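Local structure of T cell receptor mu chain (Monodelphis domestica, 7L15) at residues Ala148-Ile153 / Ile190-Val195; Lys159-Ser164 / Leu177-Thr182. The protein forms the mu subunit of a marsupial gamma-mu T cell receptor, pairing with the gamma chain and probably recognising antigen through its variable immunoglobulin domain. One frame throughout, in Å; residues are numbered along the deposited sequence.

Both contacts lie in the C1-set immunoglobulin domain of the mu chain. After the variable domain and strand 139-145, the chain runs through strand 148-156, then strand 162-167 of the other sheet. It returns through strand 175-181 to strand 187-194. Interaction 1 closes the longer loop by pairing strands 148-156 and 187-194 within one sheet. Interaction 2 (159-164 with 177-182) is nested inside that loop and joins the two sheets face to face. The two contacts touch: I190 O probably accepts a hydrogen bond from S178 N, and V163 packs on both I153 and H191.

Interaction 1 (Ala148-Ile153 / Ile190-Val195); sequences AVACLI and IHIGRV
Two neighbouring antiparallel strands of the C1-set domain meet here, the B and E strands of the immunoglobulin fold. Four backbone hydrogen bonds join them. V149 exchanges a pair with G193: the bond from V149 N to G193 O is 2.9 Å and almost straight, at 179°. C151 and H191 exchange the second pair, with C151 N 2.8 Å from H191 O. Between the pairs, I192 CA sends a C-H toward V149 O.

The side chains divide between two faces. V149, C151 and H191 face the opposite sheet. V149 sets CG1 between its backbone N and carbonyl carbon (chi1 57°), and this methyl lies 3.3 Å from G193 O. The same CG1 meets V195 CG1 at 3.9 Å. C151 and H191 sit side by side, CB to CB at 4.1 Å. C151 SG is disulfide-bonded to C203, and H191 NE2 is hydrogen-bonded to Q175.

A148, A150, L152, I190, I192 and R194 lie on the other face, turned to the gamma chain. I192 CD1 folds over toward A150 CB, 3.6 Å away, because chi2 is -72°. L152 CD1 only brushes I190 CG1 at 4.3 Å. A148 CB lies over one face of the R194 guanidinium. NE of that group is buried without a partner, whereas NH1 forms a salt bridge with E150 of the gamma chain. One face in the disulfide-linked core and the other on the partner chain are typical of paired T cell receptor constant domains.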
ATOM      1  N   ALA A 148      26.192   0.757  10.969  1.00 55.54           N
ATOM      2  CA  ALA A 148      25.005   1.508  10.613  1.00 51.56           C
ATOM      3  C   ALA A 148      24.645   2.419  11.777  1.00 54.27           C
ATOM      4  O   ALA A 148      24.701   2.005  12.944  1.00 44.68           O
ATOM      5  CB  ALA A 148      23.852   0.565  10.272  1.00 50.09           C
ATOM      6  N   VAL A 149      24.313   3.667  11.463  1.00 56.03           N
ATOM      7  CA  VAL A 149      23.833   4.619  12.451  1.00 53.70           C
ATOM      8  C   VAL A 149      22.469   5.109  12.001  1.00 56.80           C
ATOM      9  O   VAL A 149      22.297   5.517  10.846  1.00 57.04           O
ATOM     10  CB  VAL A 149      24.807   5.793  12.651  1.00 58.13           C
ATOM     11  CG1 VAL A 149      25.073   6.497  11.328  1.00 60.67           C
ATOM     12  CG2 VAL A 149      24.240   6.765  13.673  1.00 52.33           C
ATOM     13  N   ALA A 150      21.496   5.029  12.898  1.00 51.41           N
ATOM     14  CA  ALA A 150      20.184   5.603  12.681  1.00 47.08           C
ATOM     15  C   ALA A 150      20.062   6.822  13.574  1.00 50.02           C
ATOM     16  O   ALA A 150      20.448   6.788  14.741  1.00 51.25           O
ATOM     17  CB  ALA A 150      19.053   4.607  12.998  1.00 38.70           C
ATOM     18  N   CYS A 151      19.544   7.898  13.021  1.00 45.64           N
ATOM     19  CA  CYS A 151      19.208   9.074  13.799  1.00 48.91           C
ATOM     20  C   CYS A 151      17.686   9.132  13.894  1.00 37.16           C
ATOM     21  O   CYS A 151      17.008   9.267  12.878  1.00 39.47           O
ATOM     22  CB  CYS A 151      19.805  10.327  13.152  1.00 53.70           C
ATOM     23  SG  CYS A 151      19.360  11.791  13.997  1.00 58.28           S
ATOM     24  N   LEU A 152      17.153   9.001  15.105  1.00 40.43           N
ATOM     25  CA  LEU A 152      15.715   8.931  15.332  1.00 38.89           C
ATOM     26  C   LEU A 152      15.211  10.305  15.750  1.00 41.70           C
ATOM     27  O   LEU A 152      15.702  10.878  16.727  1.00 47.65           O
ATOM     28  CB  LEU A 152      15.394   7.889  16.401  1.00 41.66           C
ATOM     29  CG  LEU A 152      14.026   7.950  17.065  1.00 44.25           C
ATOM     30  CD1 LEU A 152      12.953   7.752  16.044  1.00 45.48           C
ATOM     31  CD2 LEU A 152      13.948   6.841  18.125  1.00 45.51           C
ATOM     32  N   ILE A 153      14.218  10.816  15.032  1.00 44.15           N
ATOM     33  CA  ILE A 153      13.732  12.180  15.200  1.00 42.76           C
ATOM     34  C   ILE A 153      12.230  12.108  15.472  1.00 43.88           C
ATOM     35  O   ILE A 153      11.454  11.777  14.565  1.00 38.83           O
ATOM     36  CB  ILE A 153      14.039  13.021  13.958  1.00 38.13           C
ATOM     37  CG1 ILE A 153      15.537  12.947  13.668  1.00 36.53           C
ATOM     38  CG2 ILE A 153      13.574  14.480  14.159  1.00 36.40           C
ATOM     39  CD1 ILE A 153      15.888  13.336  12.241  1.00 40.67           C
ATOM     40  N   ILE A 190      13.438   9.032  10.498  1.00 39.84           N
ATOM     41  CA  ILE A 190      14.672   8.296  10.698  1.00 38.99           C
ATOM     42  C   ILE A 190      15.615   8.675   9.577  1.00 46.47           C
ATOM     43  O   ILE A 190      15.238   8.611   8.402  1.00 41.66           O
ATOM     44  CB  ILE A 190      14.447   6.772  10.720  1.00 45.02           C
ATOM     45  CG1 ILE A 190      13.707   6.386  11.993  1.00 50.87           C
ATOM     46  CG2 ILE A 190      15.784   6.037  10.642  1.00 40.81           C
ATOM     47  CD1 ILE A 190      13.456   4.981  12.073  1.00 67.44           C
ATOM     48  N   HIS A 191      16.831   9.076   9.941  1.00 39.42           N
ATOM     49  CA  HIS A 191      17.901   9.385   9.007  1.00 40.45           C
ATOM     50  C   HIS A 191      18.986   8.323   9.176  1.00 47.21           C
ATOM     51  O   HIS A 191      19.543   8.177  10.270  1.00 41.72           O
ATOM     52  CB  HIS A 191      18.437  10.791   9.292  1.00 44.27           C
ATOM     53  CG  HIS A 191      19.319  11.355   8.221  1.00 51.10           C
ATOM     54  ND1 HIS A 191      18.889  11.551   6.928  1.00 52.08           N
ATOM     55  CD2 HIS A 191      20.592  11.812   8.267  1.00 52.63           C
ATOM     56  CE1 HIS A 191      19.865  12.081   6.215  1.00 51.04           C
ATOM     57  NE2 HIS A 191      20.911  12.253   7.005  1.00 52.30           N
ATOM     58  N   ILE A 192      19.290   7.593   8.101  1.00 43.01           N
ATOM     59  CA  ILE A 192      20.202   6.455   8.141  1.00 43.63           C
ATOM     60  C   ILE A 192      21.533   6.844   7.513  1.00 47.88           C
ATOM     61  O   ILE A 192      21.566   7.578   6.519  1.00 51.83           O
ATOM     62  CB  ILE A 192      19.583   5.248   7.416  1.00 49.88           C
ATOM     63  CG1 ILE A 192      18.351   4.756   8.178  1.00 51.05           C
ATOM     64  CG2 ILE A 192      20.594   4.140   7.265  1.00 52.73           C
ATOM     65  CD1 ILE A 192      18.671   4.072   9.459  1.00 50.49           C
ATOM     66  N   GLY A 193      22.632   6.353   8.089  1.00 44.14           N
ATOM     67  CA  GLY A 193      23.931   6.549   7.479  1.00 38.28           C
ATOM     68  C   GLY A 193      24.876   5.430   7.857  1.00 50.04           C
ATOM     69  O   GLY A 193      24.556   4.579   8.687  1.00 51.56           O
ATOM     70  N   ARG A 194      26.056   5.431   7.224  1.00 49.27           N
ATOM     71  CA  ARG A 194      27.079   4.412   7.439  1.00 51.80           C
ATOM     72  C   ARG A 194      28.312   5.059   8.053  1.00 51.54           C
ATOM     73  O   ARG A 194      28.834   6.037   7.514  1.00 55.64           O
ATOM     74  CB  ARG A 194      27.449   3.708   6.130  1.00 60.51           C
ATOM     75  CG  ARG A 194      26.269   3.396   5.211  1.00 79.21           C
ATOM     76  CD  ARG A 194      25.116   2.753   5.925  1.00 89.90           C
ATOM     77  NE  ARG A 194      25.402   1.382   6.293  1.00 94.12           N
ATOM     78  CZ  ARG A 194      24.739   0.343   5.808  1.00 88.08           C
ATOM     79  NH1 ARG A 194      23.743   0.539   4.949  1.00 84.93           N
ATOM     80  NH2 ARG A 194      25.061  -0.883   6.191  1.00 82.69           N
ATOM     81  N   VAL A 195      28.781   4.512   9.173  1.00 57.72           N
ATOM     82  CA  VAL A 195      29.975   5.027   9.833  1.00 72.61           C
ATOM     83  C   VAL A 195      30.502   3.947  10.760  1.00 77.30           C
ATOM     84  O   VAL A 195      29.733   3.174  11.334  1.00 79.41           O
ATOM     85  CB  VAL A 195      29.676   6.349  10.591  1.00 83.69           C
ATOM     86  CG1 VAL A 195      28.901   6.083  11.877  1.00 83.34           C
ATOM     87  CG2 VAL A 195      30.972   7.133  10.865  1.00 84.88           C
TER

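Interaction 2 (Lys159-Ser164 / Leu177-Thr182); sequences KELHVS and LSLAPT
L161, V163, L177 and L179 meet between the two sheets of the C1-set domain, near the edge of the sandwich. No hydrogen bond crosses the contact, and side-chain methyls do most of the touching. L161 CD1 reaches both leucines opposite: it is 4.0 Å from L179 CD1 and 4.1 Å from L177 CD2. The L161 and L179 side chains pass each other in opposite directions. V163 CG2 lies 3.9 Å from L177 CD1, with the two side chains at about a right angle. L177 has CG opposite its backbone N (chi1 174°), which carries its two methyls across to V163 and L161. Behind this tight group, F156 touches both L161 and L179, while H191 touches V163 and L177.

K159 lies on the looser, solvent side. Its carbonyl O still lies 3.6 Å from L179 CD1, but its side chain comes no nearer than 4.3 Å, from CB to L179 CD2, and its end leads away. NZ makes a weak, long ion pair with E129. E160 and H162 also turn away and are exposed. Apolar side chains packed between the two sheets are typical of the immunoglobulin beta-sandwich.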
ATOM      1  N   LYS A 159       6.224  19.473   9.115  1.00 43.36           N
ATOM      2  CA  LYS A 159       7.059  18.374   8.634  1.00 42.47           C
ATOM      3  C   LYS A 159       8.400  18.831   8.075  1.00 43.97           C
ATOM      4  O   LYS A 159       9.317  18.011   7.993  1.00 44.05           O
ATOM      5  CB  LYS A 159       6.323  17.565   7.544  1.00 45.49           C
ATOM      6  CG  LYS A 159       6.274  18.264   6.193  1.00 39.82           C
ATOM      7  CD  LYS A 159       5.359  17.567   5.193  1.00 55.87           C
ATOM      8  CE  LYS A 159       3.980  18.193   5.190  1.00 67.14           C
ATOM      9  NZ  LYS A 159       3.369  18.234   3.828  1.00 69.83           N
ATOM     10  N   GLU A 160       8.533  20.089   7.659  1.00 37.00           N
ATOM     11  CA  GLU A 160       9.783  20.539   7.059  1.00 41.19           C
ATOM     12  C   GLU A 160      10.901  20.509   8.102  1.00 47.67           C
ATOM     13  O   GLU A 160      10.765  21.082   9.195  1.00 42.64           O
ATOM     14  CB  GLU A 160       9.631  21.944   6.469  1.00 44.24           C
ATOM     15  CG  GLU A 160       8.686  22.023   5.270  1.00 58.47           C
ATOM     16  CD  GLU A 160       7.216  21.971   5.668  1.00 60.95           C
ATOM     17  OE1 GLU A 160       6.910  22.301   6.829  1.00 57.43           O
ATOM     18  OE2 GLU A 160       6.374  21.593   4.820  1.00 65.17           O
ATOM     19  N   LEU A 161      11.995  19.810   7.779  1.00 41.42           N
ATOM     20  CA  LEU A 161      13.209  19.876   8.587  1.00 40.78           C
ATOM     21  C   LEU A 161      14.407  19.536   7.715  1.00 42.69           C
ATOM     22  O   LEU A 161      14.278  19.022   6.603  1.00 44.97           O
ATOM     23  CB  LEU A 161      13.154  18.952   9.821  1.00 47.07           C
ATOM     24  CG  LEU A 161      12.735  17.472   9.760  1.00 55.21           C
ATOM     25  CD1 LEU A 161      13.059  16.811   8.438  1.00 57.55           C
ATOM     26  CD2 LEU A 161      13.364  16.666  10.879  1.00 49.16           C
ATOM     27  N   HIS A 162      15.582  19.806   8.252  1.00 45.23           N
ATOM     28  CA  HIS A 162      16.841  19.470   7.617  1.00 45.42           C
ATOM     29  C   HIS A 162      17.642  18.651   8.611  1.00 43.25           C
ATOM     30  O   HIS A 162      17.726  19.022   9.788  1.00 45.71           O
ATOM     31  CB  HIS A 162      17.594  20.737   7.212  1.00 44.27           C
ATOM     32  CG  HIS A 162      18.773  20.494   6.329  1.00 57.40           C
ATOM     33  ND1 HIS A 162      20.053  20.347   6.822  1.00 60.65           N
ATOM     34  CD2 HIS A 162      18.873  20.397   4.982  1.00 57.40           C
ATOM     35  CE1 HIS A 162      20.891  20.166   5.817  1.00 59.47           C
ATOM     36  NE2 HIS A 162      20.201  20.197   4.691  1.00 63.22           N
ATOM     37  N   VAL A 163      18.198  17.527   8.140  1.00 41.83           N
ATOM     38  CA  VAL A 163      18.950  16.580   8.955  1.00 38.25           C
ATOM     39  C   VAL A 163      20.310  16.360   8.322  1.00 43.83           C
ATOM     40  O   VAL A 163      20.466  16.384   7.094  1.00 43.93           O
ATOM     41  CB  VAL A 163      18.242  15.221   9.111  1.00 42.98           C
ATOM     42  CG1 VAL A 163      18.899  14.390  10.229  1.00 41.63           C
ATOM     43  CG2 VAL A 163      16.775  15.419   9.383  1.00 34.97           C
ATOM     44  N   SER A 164      21.298  16.128   9.175  1.00 44.69           N
ATOM     45  CA  SER A 164      22.666  15.896   8.734  1.00 44.82           C
ATOM     46  C   SER A 164      23.379  15.037   9.771  1.00 42.78           C
ATOM     47  O   SER A 164      23.319  15.332  10.968  1.00 48.93           O
ATOM     48  CB  SER A 164      23.380  17.233   8.529  1.00 40.68           C
ATOM     49  OG  SER A 164      24.709  17.032   8.137  1.00 61.33           O
ATOM     50  N   LEU A 177      16.919   9.922   4.352  1.00 55.92           N
ATOM     51  CA  LEU A 177      15.930  10.357   5.331  1.00 52.08           C
ATOM     52  C   LEU A 177      14.560   9.770   5.020  1.00 45.05           C
ATOM     53  O   LEU A 177      14.077   9.882   3.889  1.00 40.59           O
ATOM     54  CB  LEU A 177      15.828  11.883   5.333  1.00 50.52           C
ATOM     55  CG  LEU A 177      14.727  12.470   6.214  1.00 53.01           C
ATOM     56  CD1 LEU A 177      15.087  12.308   7.673  1.00 49.64           C
ATOM     57  CD2 LEU A 177      14.539  13.918   5.871  1.00 55.07           C
ATOM     58  N   SER A 178      13.917   9.189   6.028  1.00 37.54           N
ATOM     59  CA  SER A 178      12.546   8.695   5.910  1.00 41.82           C
ATOM     60  C   SER A 178      11.671   9.418   6.920  1.00 44.14           C
ATOM     61  O   SER A 178      12.041   9.560   8.090  1.00 46.09           O
ATOM     62  CB  SER A 178      12.459   7.187   6.147  1.00 42.71           C
ATOM     63  OG  SER A 178      13.393   6.471   5.356  1.00 43.58           O
ATOM     64  N   LEU A 179      10.505   9.859   6.472  1.00 40.08           N
ATOM     65  CA  LEU A 179       9.651  10.713   7.277  1.00 42.55           C
ATOM     66  C   LEU A 179       8.235  10.201   7.146  1.00 35.30           C
ATOM     67  O   LEU A 179       7.818   9.834   6.047  1.00 47.19           O
ATOM     68  CB  LEU A 179       9.748  12.172   6.795  1.00 45.83           C
ATOM     69  CG  LEU A 179       8.952  13.241   7.532  1.00 53.45           C
ATOM     70  CD1 LEU A 179       9.838  14.437   7.827  1.00 57.08           C
ATOM     71  CD2 LEU A 179       7.778  13.661   6.680  1.00 53.13           C
ATOM     72  N   ALA A 180       7.497  10.159   8.254  1.00 35.85           N
ATOM     73  CA  ALA A 180       6.123   9.666   8.188  1.00 37.18           C
ATOM     74  C   ALA A 180       5.281  10.305   9.277  1.00 39.66           C
ATOM     75  O   ALA A 180       5.790  10.603  10.365  1.00 38.24           O
ATOM     76  CB  ALA A 180       6.054   8.137   8.335  1.00 32.06           C
ATOM     77  N   PRO A 181       4.000  10.524   9.018  1.00 37.21           N
ATOM     78  CA  PRO A 181       3.094  10.952  10.090  1.00 36.71           C
ATOM     79  C   PRO A 181       2.866   9.845  11.099  1.00 48.71           C
ATOM     80  O   PRO A 181       3.010   8.659  10.801  1.00 60.00           O
ATOM     81  CB  PRO A 181       1.790  11.295   9.356  1.00 38.54           C
ATOM     82  CG  PRO A 181       1.924  10.671   7.994  1.00 37.17           C
ATOM     83  CD  PRO A 181       3.386  10.605   7.678  1.00 34.54           C
ATOM     84  N   THR A 182       2.523  10.249  12.318  1.00 43.68           N
ATOM     85  CA  THR A 182       2.089   9.341  13.364  1.00 48.85           C
ATOM     86  C   THR A 182       0.581   9.509  13.590  1.00 47.07           C
ATOM     87  O   THR A 182      -0.079  10.346  12.962  1.00 48.44           O
ATOM     88  CB  THR A 182       2.885   9.585  14.650  1.00 49.22           C
ATOM     89  OG1 THR A 182       2.378  10.750  15.306  1.00 49.51           O
ATOM     90  CG2 THR A 182       4.386   9.785  14.338  1.00 44.17           C
TER